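Local coordinates for protein magnesium transporter, putative (Shewanella oneidensis MR-1, PDB 3KXR) that probably takes part in moving magnesium or related cations across the membrane, the present chain being the part that contains its paired CBS domains, at residues 74-79 / 89-94. Numbering follows the deposited sequence.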
# COMPACT_ATOMS: atom_id res chain seq x y z
N ALA A 74 -24.22 -22.53 7.90
CA ALA A 74 -23.55 -22.87 6.64
C ALA A 74 -22.34 -22.00 6.44
O ALA A 74 -21.27 -22.51 6.10
CB ALA A 74 -24.50 -22.73 5.45
N GLN A 75 -22.46 -20.71 6.69
CA GLN A 75 -21.29 -19.82 6.57
C GLN A 75 -20.22 -20.13 7.59
O GLN A 75 -19.05 -20.11 7.28
CB GLN A 75 -21.69 -18.35 6.73
CG GLN A 75 -22.37 -17.75 5.50
CD GLN A 75 -23.75 -18.31 5.29
OE1 GLN A 75 -24.63 -18.18 6.15
NE2 GLN A 75 -23.94 -19.00 4.16
N ALA A 76 -20.63 -20.43 8.82
CA ALA A 76 -19.68 -20.67 9.88
C ALA A 76 -18.91 -21.94 9.55
O ALA A 76 -17.69 -21.98 9.65
CB ALA A 76 -20.35 -20.77 11.22
N GLN A 77 -19.61 -22.98 9.13
CA GLN A 77 -18.92 -24.25 8.79
C GLN A 77 -17.89 -24.03 7.70
O GLN A 77 -16.77 -24.55 7.77
CB GLN A 77 -19.92 -25.35 8.35
CG GLN A 77 -20.65 -25.95 9.55
CD GLN A 77 -21.66 -27.00 9.19
OE1 GLN A 77 -21.76 -27.41 8.05
NE2 GLN A 77 -22.40 -27.46 10.18
N ARG A 78 -18.26 -23.24 6.71
CA ARG A 78 -17.36 -23.02 5.60
C ARG A 78 -16.15 -22.17 6.04
O ARG A 78 -15.04 -22.34 5.54
CB ARG A 78 -18.15 -22.37 4.47
CG ARG A 78 -17.30 -21.93 3.35
CD ARG A 78 -18.12 -21.58 2.13
NE ARG A 78 -17.23 -21.26 1.01
CZ ARG A 78 -17.57 -20.47 0.00
NH1 ARG A 78 -18.77 -19.91 -0.03
NH2 ARG A 78 -16.71 -20.23 -0.97
N PHE A 79 -16.35 -21.27 6.99
CA PHE A 79 -15.26 -20.43 7.48
C PHE A 79 -14.19 -21.28 8.18
O PHE A 79 -12.99 -21.09 8.00
CB PHE A 79 -15.80 -19.38 8.47
CG PHE A 79 -15.19 -18.00 8.32
CD1 PHE A 79 -13.93 -17.82 7.78
CD2 PHE A 79 -15.87 -16.89 8.79
CE1 PHE A 79 -13.38 -16.55 7.68
CE2 PHE A 79 -15.34 -15.61 8.71
CZ PHE A 79 -14.10 -15.42 8.16
N ASP A 89 -10.72 -21.89 17.46
CA ASP A 89 -11.85 -22.79 17.33
C ASP A 89 -13.18 -22.15 17.71
O ASP A 89 -14.13 -22.85 18.03
CB ASP A 89 -11.60 -24.06 18.13
CG ASP A 89 -11.77 -23.84 19.59
OD1 ASP A 89 -11.85 -22.64 20.00
OD2 ASP A 89 -11.86 -24.86 20.31
N ASN A 90 -13.23 -20.82 17.64
CA ASN A 90 -14.44 -20.07 17.89
C ASN A 90 -14.62 -19.04 16.80
O ASN A 90 -13.68 -18.67 16.11
CB ASN A 90 -14.37 -19.38 19.26
CG ASN A 90 -14.55 -20.33 20.38
OD1 ASN A 90 -15.10 -21.41 20.20
ND2 ASN A 90 -14.08 -19.97 21.55
N LEU A 91 -15.84 -18.57 16.69
CA LEU A 91 -16.16 -17.56 15.69
C LEU A 91 -17.08 -16.52 16.33
O LEU A 91 -17.96 -16.86 17.13
CB LEU A 91 -16.76 -18.26 14.49
CG LEU A 91 -17.20 -17.54 13.24
CD1 LEU A 91 -17.17 -18.52 12.06
CD2 LEU A 91 -18.60 -17.04 13.51
N PHE A 92 -16.83 -15.25 16.04
CA PHE A 92 -17.48 -14.18 16.75
C PHE A 92 -18.57 -13.55 15.91
O PHE A 92 -18.39 -13.37 14.71
CB PHE A 92 -16.43 -13.15 17.16
CG PHE A 92 -15.31 -13.75 17.93
CD1 PHE A 92 -15.58 -14.57 19.02
CD2 PHE A 92 -14.00 -13.58 17.54
CE1 PHE A 92 -14.54 -15.17 19.72
CE2 PHE A 92 -12.95 -14.19 18.25
CZ PHE A 92 -13.23 -14.99 19.33
N ILE A 93 -19.70 -13.24 16.54
CA ILE A 93 -20.85 -12.67 15.84
C ILE A 93 -21.02 -11.25 16.25
O ILE A 93 -21.03 -10.94 17.45
CB ILE A 93 -22.15 -13.43 16.16
CG1 ILE A 93 -21.99 -14.90 15.86
CG2 ILE A 93 -23.34 -12.87 15.36
CD1 ILE A 93 -21.59 -15.23 14.45
N VAL A 94 -21.18 -10.37 15.26
CA VAL A 94 -21.39 -8.96 15.52
C VAL A 94 -22.67 -8.49 14.85
O VAL A 94 -23.14 -9.08 13.86
CB VAL A 94 -20.20 -8.10 15.00
CG1 VAL A 94 -18.91 -8.44 15.78
CG2 VAL A 94 -20.01 -8.28 13.50
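L91 reaches from strand 90-94 to helix 73-82 and rests one methyl, CD1, between A76 and F79, a compact example of how the helix of a beta-alpha-beta unit is seated on its sheet. The unit runs from strand 66-68 through the helix to strand 90-94, within the first CBS domain of this chain. Since the two residues on the helix are three positions apart, they lie about one turn from each other and can share a single partner. CD1 lies 4.0 Å from CB of A76, and the small alanine lets the helix backbone come close as well, its CA being equally near that methyl. On F79 the same CD1 approaches CB and the ring atom CD2, the latter at 3.9 Å, while the two side chains cross at roughly a right angle. The leucine gets there because its CG stands anti to the backbone N (chi1 -179°), which carries the branch out from the strand toward the helix.

This buried side is formed by apolar side chains and is continued by L67 of strand 66-68, which touches both L91 and F79, and by V104 of strand 100-105 beside L91. The outer side of the helix is different in character: R78 is exposed, and its NH1 forms a salt bridge with E20 of the second subunit. F79 is buried, meeting L91 within the chain while W21 of that subunit packs edge-to-face with its ring. Even where the two backbones come nearest, CA of A76 and CA of L91 stay 7.5 Å apart, and the leucine side chain spans that distance, ending in CD1.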